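PDB 1UFO: hypothetical protein TT1662 from Thermus thermophilus, which is of unknown substrate but adopts the alpha/beta hydrolase fold and probably catalyses hydrolysis with a serine nucleophile. Local coordinates for residues F57-P70 / E80-A92. Residues are numbered along the deposited sequence; the frame is centred on the assembly and turned at random.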
loop_
_atom_site.group_PDB
_atom_site.type_symbol
_atom_site.label_atom_id
_atom_site.label_comp_id
_atom_site.label_asym_id
_atom_site.label_seq_id
_atom_site.Cartn_x
_atom_site.Cartn_y
_atom_site.Cartn_z
ATOM N N PHE A 57 16.654 12.239 14.674
ATOM C CA PHE A 57 17.908 12.850 15.050
ATOM C C PHE A 57 18.882 12.625 13.919
ATOM O O PHE A 57 18.645 11.768 13.035
ATOM C CB PHE A 57 18.431 12.294 16.372
ATOM C CG PHE A 57 18.764 10.798 16.353
ATOM C CD1 PHE A 57 20.093 10.377 16.151
ATOM C CD2 PHE A 57 17.746 9.825 16.513
ATOM C CE1 PHE A 57 20.410 8.978 16.122
ATOM C CE2 PHE A 57 18.049 8.437 16.497
ATOM C CZ PHE A 57 19.391 8.025 16.302
ATOM N N ASP A 58 19.968 13.422 13.897
ATOM C CA ASP A 58 20.942 13.280 12.826
ATOM C C ASP A 58 21.855 12.067 13.026
ATOM O O ASP A 58 22.316 11.796 14.130
ATOM C CB ASP A 58 21.840 14.532 12.770
ATOM C CG ASP A 58 21.121 15.753 12.269
ATOM O OD1 ASP A 58 21.412 16.880 12.783
ATOM O OD2 ASP A 58 20.275 15.613 11.372
ATOM N N ALA A 59 22.130 11.374 11.933
ATOM C CA ALA A 59 23.041 10.218 12.003
ATOM C C ALA A 59 24.472 10.712 12.127
ATOM O O ALA A 59 24.761 11.864 11.863
ATOM C CB ALA A 59 22.892 9.400 10.689
ATOM N N PRO A 60 25.342 9.830 12.529
ATOM C CA PRO A 60 26.754 10.265 12.620
ATOM C C PRO A 60 27.161 10.841 11.283
ATOM O O PRO A 60 26.767 10.355 10.198
ATOM C CB PRO A 60 27.497 8.974 12.917
ATOM C CG PRO A 60 26.532 8.146 13.651
ATOM C CD PRO A 60 25.158 8.437 12.972
ATOM N N ARG A 61 27.967 11.908 11.314
ATOM C CA ARG A 61 28.471 12.602 10.151
ATOM C C ARG A 61 27.465 13.392 9.295
ATOM O O ARG A 61 27.819 13.928 8.235
ATOM C CB ARG A 61 29.195 11.626 9.205
ATOM C CG ARG A 61 30.351 10.976 9.812
ATOM C CD ARG A 61 31.088 10.095 8.802
ATOM N NE ARG A 61 31.681 10.804 7.672
ATOM C CZ ARG A 61 32.528 10.188 6.853
ATOM N NH1 ARG A 61 32.797 8.909 7.098
ATOM N NH2 ARG A 61 33.126 10.831 5.835
ATOM N N HIS A 62 26.222 13.524 9.750
ATOM C CA HIS A 62 25.201 14.186 9.021
ATOM C C HIS A 62 24.580 15.363 9.809
ATOM O O HIS A 62 24.699 15.439 11.040
ATOM C CB HIS A 62 24.050 13.175 8.759
ATOM C CG HIS A 62 24.385 12.158 7.721
ATOM N ND1 HIS A 62 25.286 11.135 7.930
ATOM C CD2 HIS A 62 23.957 12.046 6.431
ATOM C CE1 HIS A 62 25.401 10.434 6.800
ATOM N NE2 HIS A 62 24.607 10.971 5.890
ATOM N N GLY A 63 23.949 16.253 9.072
ATOM C CA GLY A 63 23.211 17.337 9.666
ATOM C C GLY A 63 24.077 18.274 10.496
ATOM O O GLY A 63 25.075 18.886 9.997
ATOM N N GLU A 64 23.745 18.362 11.766
ATOM C CA GLU A 64 24.497 19.249 12.671
ATOM C C GLU A 64 25.720 18.623 13.226
ATOM O O GLU A 64 26.542 19.318 13.869
ATOM C CB GLU A 64 23.627 19.776 13.818
ATOM C CG GLU A 64 22.424 20.535 13.289
ATOM C CD GLU A 64 21.576 21.250 14.347
ATOM O OE1 GLU A 64 20.574 20.673 14.832
ATOM O OE2 GLU A 64 21.928 22.452 14.645
ATOM N N ARG A 65 25.933 17.336 12.960
ATOM C CA ARG A 65 27.097 16.624 13.505
ATOM C C ARG A 65 28.357 16.789 12.684
ATOM O O ARG A 65 28.278 17.075 11.545
ATOM C CB ARG A 65 26.717 15.133 13.630
ATOM C CG ARG A 65 25.520 14.982 14.553
ATOM C CD ARG A 65 25.044 13.535 14.728
ATOM N NE ARG A 65 26.057 12.700 15.397
ATOM C CZ ARG A 65 25.805 11.451 15.807
ATOM N NH1 ARG A 65 24.599 10.918 15.596
ATOM N NH2 ARG A 65 26.715 10.717 16.439
ATOM N N GLU A 66 29.553 16.592 13.271
ATOM C CA GLU A 66 30.765 16.808 12.492
ATOM C C GLU A 66 30.866 15.873 11.318
ATOM O O GLU A 66 30.783 14.680 11.527
ATOM C CB GLU A 66 32.023 16.672 13.356
ATOM C CG GLU A 66 33.120 17.725 12.935
ATOM C CD GLU A 66 32.745 19.208 13.378
ATOM O OE1 GLU A 66 33.547 20.169 13.157
ATOM O OE2 GLU A 66 31.632 19.411 13.954
ATOM N N GLY A 67 31.042 16.422 10.117
ATOM C CA GLY A 67 31.141 15.624 8.883
ATOM C C GLY A 67 32.433 15.859 8.110
ATOM O O GLY A 67 33.434 16.150 8.708
ATOM N N PRO A 68 32.446 15.785 6.775
ATOM C CA PRO A 68 31.312 15.499 5.913
ATOM C C PRO A 68 30.925 14.038 5.992
ATOM O O PRO A 68 31.572 13.217 6.677
ATOM C CB PRO A 68 31.845 15.892 4.526
ATOM C CG PRO A 68 33.226 15.470 4.590
ATOM C CD PRO A 68 33.696 15.856 5.987
ATOM N N PRO A 69 29.859 13.712 5.297
ATOM C CA PRO A 69 29.385 12.344 5.277
ATOM C C PRO A 69 30.334 11.597 4.323
ATOM O O PRO A 69 31.257 12.180 3.747
ATOM C CB PRO A 69 28.024 12.483 4.634
ATOM C CG PRO A 69 27.604 13.915 5.042
ATOM C CD PRO A 69 28.856 14.621 4.709
ATOM N N PRO A 70 30.115 10.332 4.150
ATOM C CA PRO A 70 30.902 9.478 3.265
ATOM C C PRO A 70 30.749 10.023 1.823
ATOM O O PRO A 70 29.663 10.439 1.447
ATOM C CB PRO A 70 30.204 8.124 3.415
ATOM C CG PRO A 70 29.677 8.137 4.836
ATOM C CD PRO A 70 29.262 9.564 5.072
ATOM N N GLU A 80 32.546 3.319 5.051
ATOM C CA GLU A 80 32.132 4.469 5.854
ATOM C C GLU A 80 30.594 4.615 5.943
ATOM O O GLU A 80 30.028 4.995 7.013
ATOM C CB GLU A 80 32.787 5.728 5.274
ATOM C CG GLU A 80 34.289 5.679 5.660
ATOM C CD GLU A 80 35.116 6.853 5.128
ATOM O OE1 GLU A 80 36.373 6.685 5.154
ATOM O OE2 GLU A 80 34.545 7.887 4.703
ATOM N N VAL A 81 29.915 4.246 4.868
ATOM C CA VAL A 81 28.441 4.335 4.867
ATOM C C VAL A 81 27.905 3.345 5.901
ATOM O O VAL A 81 27.036 3.710 6.730
ATOM C CB VAL A 81 27.895 3.989 3.458
ATOM C CG1 VAL A 81 26.372 3.667 3.530
ATOM C CG2 VAL A 81 28.094 5.160 2.531
ATOM N N TYR A 82 28.408 2.108 5.932
ATOM C CA TYR A 82 27.822 1.185 6.909
ATOM C C TYR A 82 28.309 1.362 8.338
ATOM O O TYR A 82 27.637 0.920 9.301
ATOM C CB TYR A 82 27.926 -0.261 6.429
ATOM C CG TYR A 82 26.980 -0.469 5.270
ATOM C CD1 TYR A 82 27.444 -0.609 3.970
ATOM C CD2 TYR A 82 25.607 -0.412 5.471
ATOM C CE1 TYR A 82 26.573 -0.693 2.903
ATOM C CE2 TYR A 82 24.689 -0.453 4.383
ATOM C CZ TYR A 82 25.190 -0.591 3.097
ATOM O OH TYR A 82 24.291 -0.445 2.062
ATOM N N ARG A 83 29.450 2.045 8.509
ATOM C CA ARG A 83 29.850 2.401 9.883
ATOM C C ARG A 83 28.876 3.512 10.375
ATOM O O ARG A 83 28.428 3.491 11.548
ATOM C CB ARG A 83 31.319 2.846 9.853
ATOM C CG ARG A 83 31.786 3.473 11.180
ATOM C CD ARG A 83 31.393 2.630 12.432
ATOM N NE ARG A 83 31.850 1.235 12.372
ATOM C CZ ARG A 83 31.485 0.277 13.222
ATOM N NH1 ARG A 83 31.954 -0.966 13.104
ATOM N NH2 ARG A 83 30.636 0.524 14.242
ATOM N N VAL A 84 28.535 4.472 9.513
ATOM C CA VAL A 84 27.453 5.469 9.892
ATOM C C VAL A 84 26.162 4.654 10.253
ATOM O O VAL A 84 25.550 4.936 11.300
ATOM C CB VAL A 84 27.077 6.365 8.725
ATOM C CG1 VAL A 84 25.745 7.190 9.054
ATOM C CG2 VAL A 84 28.218 7.419 8.450
ATOM N N ALA A 85 25.780 3.649 9.463
ATOM C CA ALA A 85 24.565 2.853 9.774
ATOM C C ALA A 85 24.632 2.132 11.103
ATOM O O ALA A 85 23.661 2.145 11.873
ATOM C CB ALA A 85 24.334 1.820 8.674
ATOM N N LEU A 86 25.786 1.544 11.401
ATOM C CA LEU A 86 25.919 0.842 12.691
ATOM C C LEU A 86 25.835 1.834 13.890
ATOM O O LEU A 86 25.288 1.461 14.943
ATOM C CB LEU A 86 27.269 0.065 12.683
ATOM C CG LEU A 86 27.184 -1.200 11.810
ATOM C CD1 LEU A 86 28.625 -1.643 11.592
ATOM C CD2 LEU A 86 26.374 -2.304 12.494
ATOM N N GLY A 87 26.401 3.010 13.725
ATOM C CA GLY A 87 26.383 4.032 14.777
ATOM C C GLY A 87 24.952 4.518 14.943
ATOM O O GLY A 87 24.408 4.673 16.058
ATOM N N PHE A 88 24.342 4.764 13.804
ATOM C CA PHE A 88 22.942 5.278 13.785
ATOM C C PHE A 88 22.000 4.244 14.450
ATOM O O PHE A 88 21.063 4.612 15.217
ATOM C CB PHE A 88 22.530 5.520 12.305
ATOM C CG PHE A 88 21.325 6.446 12.099
ATOM C CD1 PHE A 88 20.897 7.315 13.059
ATOM C CD2 PHE A 88 20.766 6.496 10.825
ATOM C CE1 PHE A 88 19.904 8.306 12.752
ATOM C CE2 PHE A 88 19.798 7.454 10.480
ATOM C CZ PHE A 88 19.366 8.373 11.430
ATOM N N LYS A 89 22.217 2.938 14.197
ATOM C CA LYS A 89 21.440 1.892 14.819
ATOM C C LYS A 89 21.549 1.930 16.333
ATOM O O LYS A 89 20.533 1.869 17.041
ATOM C CB LYS A 89 21.961 0.497 14.330
ATOM C CG LYS A 89 21.251 -0.673 15.008
ATOM C CD LYS A 89 22.136 -1.916 15.142
ATOM C CE LYS A 89 23.243 -1.634 16.126
ATOM N NZ LYS A 89 23.978 -2.879 16.483
ATOM N N GLU A 90 22.788 1.992 16.844
ATOM C CA GLU A 90 22.970 1.896 18.307
ATOM C C GLU A 90 22.324 3.092 18.983
ATOM O O GLU A 90 21.712 2.931 20.046
ATOM C CB GLU A 90 24.467 1.771 18.588
ATOM C CG GLU A 90 24.853 1.576 20.012
ATOM C CD GLU A 90 24.835 2.911 20.782
ATOM O OE1 GLU A 90 24.675 2.792 22.005
ATOM O OE2 GLU A 90 25.024 4.014 20.209
ATOM N N GLU A 91 22.456 4.256 18.367
ATOM C CA GLU A 91 21.855 5.504 18.921
ATOM C C GLU A 91 20.334 5.416 18.865
ATOM O O GLU A 91 19.627 5.796 19.805
ATOM C CB GLU A 91 22.293 6.742 18.110
ATOM C CG GLU A 91 23.789 7.024 18.353
ATOM C CD GLU A 91 24.402 7.903 17.333
ATOM O OE1 GLU A 91 23.755 8.206 16.316
ATOM O OE2 GLU A 91 25.582 8.303 17.568
ATOM N N ALA A 92 19.805 4.929 17.729
ATOM C CA ALA A 92 18.368 4.886 17.582
ATOM C C ALA A 92 17.728 3.985 18.604
ATOM O O ALA A 92 16.649 4.273 19.102
ATOM C CB ALA A 92 18.027 4.362 16.141
HETATM O O HOH W 1 31.712 6.612 8.692
#
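Glu91, on helix 77-103, reaches across to the loop that follows strand 52-56, where its side chain touches Phe57 with CB and OE1 and Arg65 with both carboxylate oxygens. Its CB packs against Phe57, 3.5 Å from CE1. CG lies beside the backbone N (chi1 -70°) and the chain then runs on extended, which delivers the carboxylate end-on to the Arg65 guanidinium. OE1 takes a nearly straight bond from Arg65 NH1 (2.9 Å, 170°) and also sits at the edge of the Phe57 ring; OE2 accepts from Arg65 NH2. Both oxygens are met on their syn sides, with the donors tilted out of the carboxylate plane. Arg65 NH1 gives a further bond to Asp58 O, and Pro60 CA lies over the centre of the guanidinium, so the loop itself fixes the group that clasps the helix.

Next to this salt bridge, Phe57, Phe88, Ala59 and Val84 form an apolar part of the contact. Phe88 turns an edge to the face of Phe57 in an offset edge-to-face pair, planes at 81°, while Ala59 CB stands 3.4 Å from the centroid of the Phe88 ring, almost on its normal: a CH-pi contact. Val84 CG1 fits against Ala59 CB and, at 3.5 Å, Pro60 O, a carbonyl that accepts from His62 ND1.

Toward residue 80, Arg61 NH1 bonds Glu80 OE2 (3.1 Å) from above the carboxylate plane, and a water links NH1 to Glu80 O. Arg61 NE and NH2 both grip Pro68 O.

Strand 25-30 supplies Leu30 against both phenylalanines. Two salt bridges bracketing an aromatic and aliphatic centre thus fasten this strand-to-helix connection of the alpha/beta hydrolase fold, and each arginine, tied also to loop carbonyls, probably has its charge balanced at least in part by its glutamate.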